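Carbohydrate binding module (Ruminococcus flavefaciens, PDB 4V1K) probably binds plant cell-wall polysaccharide as a non-catalytic module of the family 9 glycoside hydrolase Cel9A, a component of the bacterium's cellulosome. Local coordinates at residues 3-15 and 26-39. Sequence-based numbering, arbitrary orientation. Where two conformers were deposited one is given.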
ATOM      1  N   SER A   3      -2.302 -13.836 -15.330  1.00 40.74           N
ATOM      2  CA  SER A   3      -2.829 -13.593 -13.964  1.00 35.10           C
ATOM      3  C   SER A   3      -3.505 -12.208 -13.919  1.00 29.86           C
ATOM      4  O   SER A   3      -3.108 -11.298 -14.631  1.00 36.34           O
ATOM      5  CB  SER A   3      -1.621 -13.598 -12.981  1.00 40.54           C
ATOM      6  OG  SER A   3      -1.958 -13.486 -11.563  1.00 34.24           O
ATOM      7  N   ASP A   4      -4.517 -12.064 -13.074  1.00 22.98           N
ATOM      8  CA  ASP A   4      -5.195 -10.789 -12.842  1.00 23.73           C
ATOM      9  C   ASP A   4      -4.959 -10.173 -11.458  1.00 22.03           C
ATOM     10  O   ASP A   4      -5.411  -9.065 -11.168  1.00 21.24           O
ATOM     11  CB  ASP A   4      -6.687 -10.943 -13.126  1.00 24.61           C
ATOM     12  CG  ASP A   4      -6.938 -11.383 -14.576  1.00 30.50           C
ATOM     13  OD1 ASP A   4      -6.333 -10.772 -15.505  1.00 37.14           O
ATOM     14  OD2 ASP A   4      -7.692 -12.342 -14.813  1.00 25.89           O
ATOM     15  N   GLY A   5      -4.231 -10.879 -10.602  1.00 21.02           N
ATOM     16  CA  GLY A   5      -3.879 -10.344  -9.311  1.00 22.49           C
ATOM     17  C   GLY A   5      -2.928 -11.213  -8.538  1.00 19.29           C
ATOM     18  O   GLY A   5      -2.819 -12.413  -8.783  1.00 21.07           O
ATOM     19  N   TYR A   6      -2.250 -10.584  -7.598  1.00 17.82           N
ATOM     20  CA  TYR A   6      -1.271 -11.234  -6.747  1.00 18.57           C
ATOM     21  C   TYR A   6      -1.522 -10.768  -5.309  1.00 17.45           C
ATOM     22  O   TYR A   6      -1.792  -9.586  -5.062  1.00 21.51           O
ATOM     23  CB  TYR A   6       0.152 -10.826  -7.135  1.00 20.57           C
ATOM     24  CG  TYR A   6       0.592 -11.176  -8.513  1.00 22.41           C
ATOM     25  CD1 TYR A   6       1.104 -12.415  -8.767  1.00 25.33           C
ATOM     26  CD2 TYR A   6       0.578 -10.251  -9.537  1.00 28.33           C
ATOM     27  CE1 TYR A   6       1.552 -12.775 -10.031  1.00 30.89           C
ATOM     28  CE2 TYR A   6       1.021 -10.584 -10.797  1.00 31.95           C
ATOM     29  CZ  TYR A   6       1.505 -11.862 -11.040  1.00 31.39           C
ATOM     30  OH  TYR A   6       1.974 -12.208 -12.268  1.00 39.04           O
ATOM     31  N   THR A   7      -1.310 -11.673  -4.353  1.00 18.66           N
ATOM     32  CA  THR A   7      -1.485 -11.353  -2.957  1.00 18.96           C
ATOM     33  C   THR A   7      -0.267 -11.774  -2.124  1.00 19.45           C
ATOM     34  O   THR A   7       0.324 -12.842  -2.389  1.00 20.26           O
ATOM     35  CB  THR A   7      -2.726 -12.114  -2.405  1.00 22.20           C
ATOM     36  OG1 THR A   7      -3.900 -11.696  -3.120  1.00 22.98           O
ATOM     37  CG2 THR A   7      -2.931 -11.843  -0.899  1.00 22.80           C
ATOM     38  N   ILE A   8       0.101 -10.935  -1.147  1.00 18.01           N
ATOM     39  CA  ILE A   8       1.008 -11.348  -0.074  1.00 17.55           C
ATOM     40  C   ILE A   8       0.288 -11.305   1.279  1.00 19.23           C
ATOM     41  O   ILE A   8      -0.629 -10.491   1.463  1.00 19.36           O
ATOM     42  CB  ILE A   8       2.334 -10.521  -0.010  1.00 18.83           C
ATOM     43  CG1 ILE A   8       2.051  -9.030   0.224  1.00 19.48           C
ATOM     44  CG2 ILE A   8       3.174 -10.761  -1.272  1.00 21.65           C
ATOM     45  CD1 ILE A   8       3.285  -8.199   0.496  1.00 23.27           C
ATOM     46  N   LYS A   9       0.741 -12.157   2.209  1.00 19.12           N
ATOM     47  CA  LYS A   9       0.174 -12.217   3.569  0.50 21.37           C
ATOM     48  C   LYS A   9       1.268 -11.936   4.602  1.00 22.13           C
ATOM     49  O   LYS A   9       1.890 -12.872   5.152  1.00 25.51           O
ATOM     50  CB  LYS A   9      -0.492 -13.574   3.822  0.50 23.45           C
ATOM     51  CG  LYS A   9      -1.862 -13.729   3.178  0.50 26.66           C
ATOM     52  CD  LYS A   9      -2.449 -15.087   3.545  0.50 33.75           C
ATOM     53  CE  LYS A   9      -3.969 -15.139   3.498  0.50 37.47           C
ATOM     54  NZ  LYS A   9      -4.522 -15.486   2.156  0.50 40.09           N
ATOM     55  N   PRO A  10       1.514 -10.627   4.882  1.00 21.41           N
ATOM     56  CA  PRO A  10       2.689 -10.334   5.736  1.00 23.41           C
ATOM     57  C   PRO A  10       2.453 -10.524   7.237  1.00 23.61           C
ATOM     58  O   PRO A  10       3.425 -10.619   7.981  1.00 26.01           O
ATOM     59  CB  PRO A  10       3.002  -8.878   5.450  1.00 28.30           C
ATOM     60  CG  PRO A  10       1.936  -8.346   4.602  1.00 26.25           C
ATOM     61  CD  PRO A  10       0.947  -9.419   4.260  1.00 22.10           C
ATOM     62  N   ASN A  11       1.194 -10.562   7.671  1.00 23.74           N
ATOM     63  CA  ASN A  11       0.856 -10.680   9.114  1.00 24.87           C
ATOM     64  C   ASN A  11       1.692  -9.701   9.931  1.00 23.88           C
ATOM     65  O   ASN A  11       2.377 -10.075  10.915  1.00 27.74           O
ATOM     66  CB  ASN A  11       1.066 -12.118   9.627  1.00 28.90           C
ATOM     67  CG  ASN A  11       0.462 -12.353  11.017  1.00 31.67           C
ATOM     68  OD1 ASN A  11      -0.579 -11.786  11.373  1.00 33.76           O
ATOM     69  ND2 ASN A  11       1.110 -13.216  11.809  1.00 38.62           N
ATOM     70  N   LYS A  12       1.697  -8.449   9.487  1.00 22.80           N
ATOM     71  CA  LYS A  12       2.592  -7.467  10.075  1.00 22.81           C
ATOM     72  C   LYS A  12       1.862  -6.592  11.085  1.00 22.11           C
ATOM     73  O   LYS A  12       0.951  -5.846  10.722  1.00 23.49           O
ATOM     74  CB  LYS A  12       3.219  -6.608   8.987  1.00 24.75           C
ATOM     75  CG  LYS A  12       4.236  -5.612   9.523  1.00 29.00           C
ATOM     76  CD  LYS A  12       4.891  -4.827   8.403  1.00 36.96           C
ATOM     77  CE  LYS A  12       5.837  -3.773   8.967  1.00 41.36           C
ATOM     78  NZ  LYS A  12       6.919  -4.353   9.809  1.00 47.34           N
ATOM     79  N   LYS A  13       2.288  -6.669  12.340  1.00 24.42           N
ATOM     80  CA  LYS A  13       1.732  -5.830  13.437  1.00 24.15           C
ATOM     81  C   LYS A  13       2.325  -4.414  13.379  1.00 23.99           C
ATOM     82  O   LYS A  13       3.563  -4.217  13.288  1.00 29.50           O
ATOM     83  CB  LYS A  13       2.048  -6.457  14.792  1.00 30.21           C
ATOM     84  CG  LYS A  13       1.584  -5.648  15.993  1.00 41.98           C
ATOM     85  CD  LYS A  13       0.071  -5.605  16.136  1.00 52.80           C
ATOM     86  CE  LYS A  13      -0.341  -4.641  17.244  1.00 59.32           C
ATOM     87  NZ  LYS A  13       0.304  -4.905  18.574  1.00 61.96           N
ATOM     88  N   VAL A  14       1.436  -3.440  13.403  1.00 22.06           N
ATOM     89  CA  VAL A  14       1.805  -2.023  13.398  1.00 21.93           C
ATOM     90  C   VAL A  14       1.210  -1.315  14.625  1.00 23.25           C
ATOM     91  O   VAL A  14       0.024  -1.463  14.928  1.00 23.48           O
ATOM     92  CB  VAL A  14       1.300  -1.323  12.137  1.00 21.86           C
ATOM     93  CG1 VAL A  14       1.762   0.151  12.080  1.00 23.50           C
ATOM     94  CG2 VAL A  14       1.817  -2.018  10.892  1.00 25.84           C
ATOM     95  N   THR A  15       2.039  -0.544  15.330  1.00 21.43           N
ATOM     96  CA  THR A  15       1.568   0.345  16.408  1.00 21.70           C
ATOM     97  C   THR A  15       1.818   1.768  15.905  1.00 21.14           C
ATOM     98  O   THR A  15       2.969   2.214  15.840  1.00 22.49           O
ATOM     99  CB  THR A  15       2.323   0.078  17.724  1.00 24.06           C
ATOM    100  OG1 THR A  15       2.128  -1.299  18.134  1.00 27.15           O
ATOM    101  CG2 THR A  15       1.848   1.010  18.836  1.00 26.55           C
ATOM    102  N   ILE A  26       5.113   2.118   5.335  1.00 18.77           N
ATOM    103  CA  ILE A  26       5.510   0.708   5.455  0.50 20.43           C
ATOM    104  C   ILE A  26       5.655   0.108   4.067  1.00 18.57           C
ATOM    105  O   ILE A  26       4.739   0.157   3.230  1.00 18.75           O
ATOM    106  CB  ILE A  26       4.521  -0.100   6.282  0.50 21.87           C
ATOM    107  CG1 ILE A  26       4.423   0.517   7.683  0.50 24.60           C
ATOM    108  CG2 ILE A  26       4.993  -1.543   6.351  0.50 22.81           C
ATOM    109  CD1 ILE A  26       3.104   0.295   8.379  0.50 25.83           C
ATOM    110  N   GLY A  27       6.870  -0.405   3.798  1.00 19.11           N
ATOM    111  CA  GLY A  27       7.245  -0.879   2.483  1.00 19.19           C
ATOM    112  C   GLY A  27       7.117  -2.385   2.265  1.00 19.68           C
ATOM    113  O   GLY A  27       7.391  -3.166   3.181  1.00 20.19           O
ATOM    114  N   PHE A  28       6.732  -2.753   1.030  1.00 17.73           N
ATOM    115  CA  PHE A  28       6.704  -4.138   0.557  1.00 17.82           C
ATOM    116  C   PHE A  28       7.363  -4.225  -0.807  1.00 17.99           C
ATOM    117  O   PHE A  28       7.026  -3.474  -1.726  1.00 19.34           O
ATOM    118  CB  PHE A  28       5.282  -4.678   0.503  1.00 19.08           C
ATOM    119  CG  PHE A  28       4.553  -4.554   1.797  1.00 19.66           C
ATOM    120  CD1 PHE A  28       4.702  -5.542   2.778  1.00 22.19           C
ATOM    121  CD2 PHE A  28       3.747  -3.452   2.057  1.00 21.49           C
ATOM    122  CE1 PHE A  28       4.051  -5.431   3.988  1.00 24.11           C
ATOM    123  CE2 PHE A  28       3.107  -3.345   3.278  1.00 23.28           C
ATOM    124  CZ  PHE A  28       3.266  -4.331   4.229  1.00 24.46           C
ATOM    125  N   SER A  29       8.359  -5.101  -0.921  1.00 18.87           N
ATOM    126  CA  SER A  29       9.078  -5.276  -2.171  1.00 18.92           C
ATOM    127  C   SER A  29       8.177  -5.951  -3.220  1.00 18.77           C
ATOM    128  O   SER A  29       7.534  -6.972  -2.939  1.00 18.97           O
ATOM    129  CB  SER A  29      10.364  -6.125  -1.966  1.00 22.07           C
ATOM    130  OG  SER A  29      11.262  -5.561  -1.002  1.00 25.22           O
ATOM    131  N   TYR A  30       8.142  -5.403  -4.439  1.00 17.35           N
ATOM    132  CA  TYR A  30       7.341  -6.023  -5.497  1.00 17.97           C
ATOM    133  C   TYR A  30       7.771  -7.481  -5.781  1.00 18.27           C
ATOM    134  O   TYR A  30       6.922  -8.308  -6.134  1.00 17.94           O
ATOM    135  CB  TYR A  30       7.379  -5.208  -6.773  1.00 18.05           C
ATOM    136  CG  TYR A  30       6.513  -3.955  -6.720  1.00 16.51           C
ATOM    137  CD1 TYR A  30       5.093  -4.037  -6.603  1.00 17.22           C
ATOM    138  CD2 TYR A  30       7.087  -2.692  -6.849  1.00 16.32           C
ATOM    139  CE1 TYR A  30       4.296  -2.889  -6.580  1.00 16.76           C
ATOM    140  CE2 TYR A  30       6.295  -1.549  -6.849  1.00 15.11           C
ATOM    141  CZ  TYR A  30       4.910  -1.638  -6.717  1.00 15.10           C
ATOM    142  OH  TYR A  30       4.112  -0.490  -6.733  1.00 16.12           O
ATOM    143  N   LYS A  31       9.053  -7.792  -5.608  1.00 19.28           N
ATOM    144  CA  LYS A  31       9.510  -9.143  -5.853  1.00 19.74           C
ATOM    145  C   LYS A  31       8.801 -10.189  -4.954  1.00 21.34           C
ATOM    146  O   LYS A  31       8.686 -11.376  -5.337  1.00 25.32           O
ATOM    147  CB  LYS A  31      11.037  -9.240  -5.734  1.00 24.44           C
ATOM    148  CG  LYS A  31      11.585  -9.033  -4.349  1.00 30.26           C
ATOM    149  CD  LYS A  31      13.068  -9.366  -4.286  1.00 43.94           C
ATOM    150  CE  LYS A  31      13.747  -8.672  -3.102  1.00 49.65           C
ATOM    151  NZ  LYS A  31      15.237  -8.806  -3.178  1.00 57.94           N
ATOM    152  N   ASP A  32       8.280  -9.753  -3.795  1.00 20.01           N
ATOM    153  CA  ASP A  32       7.572 -10.660  -2.895  1.00 21.37           C
ATOM    154  C   ASP A  32       6.247 -11.149  -3.490  1.00 21.82           C
ATOM    155  O   ASP A  32       5.743 -12.227  -3.088  1.00 24.19           O
ATOM    156  CB  ASP A  32       7.282 -10.028  -1.541  1.00 23.86           C
ATOM    157  CG  ASP A  32       8.556  -9.786  -0.673  1.00 27.59           C
ATOM    158  OD1 ASP A  32       9.684 -10.034  -1.093  1.00 35.54           O
ATOM    159  OD2 ASP A  32       8.380  -9.331   0.476  1.00 37.04           O
ATOM    160  N   PHE A  33       5.701 -10.382  -4.440  1.00 20.35           N
ATOM    161  CA  PHE A  33       4.431 -10.749  -5.085  1.00 21.62           C
ATOM    162  C   PHE A  33       4.603 -11.719  -6.255  1.00 23.13           C
ATOM    163  O   PHE A  33       3.685 -12.464  -6.569  1.00 27.63           O
ATOM    164  CB  PHE A  33       3.723  -9.511  -5.633  1.00 19.34           C
ATOM    165  CG  PHE A  33       3.232  -8.551  -4.575  1.00 19.16           C
ATOM    166  CD1 PHE A  33       4.098  -7.604  -4.015  1.00 20.23           C
ATOM    167  CD2 PHE A  33       1.910  -8.574  -4.150  1.00 20.97           C
ATOM    168  CE1 PHE A  33       3.660  -6.724  -3.037  1.00 20.77           C
ATOM    169  CE2 PHE A  33       1.456  -7.669  -3.207  1.00 21.14           C
ATOM    170  CZ  PHE A  33       2.324  -6.755  -2.637  1.00 21.55           C
ATOM    171  N   GLY A  34       5.742 -11.668  -6.944  1.00 24.94           N
ATOM    172  CA  GLY A  34       5.973 -12.500  -8.125  1.00 29.51           C
ATOM    173  C   GLY A  34       5.470 -11.905  -9.434  1.00 29.64           C
ATOM    174  O   GLY A  34       5.350 -12.620 -10.423  1.00 34.81           O
ATOM    175  N   ILE A  35       5.173 -10.606  -9.406  1.00 27.43           N
ATOM    176  CA  ILE A  35       4.699  -9.831 -10.556  1.00 25.40           C
ATOM    177  C   ILE A  35       5.731  -9.716 -11.679  1.00 25.05           C
ATOM    178  O   ILE A  35       6.923  -9.512 -11.414  1.00 28.05           O
ATOM    179  CB  ILE A  35       4.165  -8.427 -10.110  1.00 23.28           C
ATOM    180  CG1 ILE A  35       3.536  -7.663 -11.271  1.00 24.88           C
ATOM    181  CG2 ILE A  35       5.238  -7.579  -9.456  1.00 25.29           C
ATOM    182  CD1 ILE A  35       2.699  -6.483 -10.830  1.00 24.63           C
ATOM    183  N   SER A  36       5.263  -9.851 -12.923  1.00 25.12           N
ATOM    184  CA  SER A  36       6.091  -9.646 -14.110  1.00 25.08           C
ATOM    185  C   SER A  36       6.088  -8.165 -14.528  1.00 24.66           C
ATOM    186  O   SER A  36       5.110  -7.436 -14.325  1.00 27.24           O
ATOM    187  CB  SER A  36       5.535 -10.484 -15.292  1.00 31.53           C
ATOM    188  OG  SER A  36       6.098 -10.098 -16.542  1.00 32.24           O
ATOM    189  N   SER A  37       7.163  -7.729 -15.153  1.00 23.47           N
ATOM    190  CA  SER A  37       7.245  -6.350 -15.628  1.00 25.23           C
ATOM    191  C   SER A  37       6.318  -6.104 -16.839  1.00 24.31           C
ATOM    192  O   SER A  37       6.111  -4.972 -17.225  1.00 26.59           O
ATOM    193  CB  SER A  37       8.693  -5.991 -15.946  1.00 27.92           C
ATOM    194  OG  SER A  37       9.195  -6.780 -17.002  1.00 25.49           O
ATOM    195  N   SER A  38       5.735  -7.152 -17.415  1.00 24.81           N
ATOM    196  CA  SER A  38       4.718  -6.980 -18.489  1.00 25.74           C
ATOM    197  C   SER A  38       3.356  -6.522 -17.960  1.00 25.66           C
ATOM    198  O   SER A  38       2.521  -6.050 -18.715  1.00 34.05           O
ATOM    199  CB  SER A  38       4.527  -8.281 -19.272  1.00 29.69           C
ATOM    200  OG  SER A  38       3.946  -9.295 -18.471  1.00 32.15           O
ATOM    201  N   GLU A  39       3.157  -6.644 -16.652  1.00 25.46           N
ATOM    202  CA  GLU A  39       1.842  -6.441 -16.041  1.00 24.66           C
ATOM    203  C   GLU A  39       1.641  -4.986 -15.548  1.00 22.07           C
ATOM    204  O   GLU A  39       2.581  -4.371 -15.103  1.00 31.32           O
ATOM    205  CB  GLU A  39       1.626  -7.519 -14.958  1.00 26.33           C
ATOM    206  CG  GLU A  39       1.608  -8.907 -15.602  1.00 30.25           C
ATOM    207  CD  GLU A  39       1.585 -10.061 -14.661  1.00 31.17           C
ATOM    208  OE1 GLU A  39       2.381 -10.099 -13.692  1.00 33.02           O
ATOM    209  OE2 GLU A  39       0.796 -10.972 -14.942  1.00 38.03           O
TER
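Tyr6 OH and the backbone N of Ser36 both donate to one carboxylate oxygen, OE1 of Glu39. The contact lies along one side of a beta-sandwich. Edge strand 5-15 of the four-stranded sheet meets strand 25-29 of the other sheet and the loop that follows it. Tyr6 OH reaches Glu39 OE1 at 2.6 Å, on the syn lone pair. Ser36 N meets Glu39 OE1 on the anti side at 3.0 Å, tilted out of the carboxylate plane. The Tyr6 ring and the carboxylate are turned 69° apart. Ile35 CA sits over one face of the Tyr6 ring, 4.1 Å from its centroid, in a CH-pi contact. Ser3 OG lies over the opposite face, toward the rim. A leucine in place of Tyr6 would probably cost Glu39 OE1 its phenol donor and take away the ring that Ile35 CA packs on. Gly34 has a positive phi, where a side chain would press on the preceding carbonyl oxygen. Ile8 bridges two aromatic rings. Ile8 CG2 stands over the centre of the Phe33 ring, 3.9 Å from the centroid. Ile8 CG1 sits between the backbone N and the carbonyl carbon (chi1 60°), which lays CG1 along the Phe33 ring and lets CD1 touch both Phe33 CZ and Phe28 CD1. Pro10 CG packs on Phe28 CE1 farther along. Leu129 of the neighbouring strand 121-131 also touches Phe33. At the far end, the CD and CE end of Lys12 crosses Ile26 CG2, with Lys12 CE 3.5 Å from it. Beside it, Val14 and Ile26 meet tip to tip, with Val14 CG2 3.6 Å from Ile26 CD1.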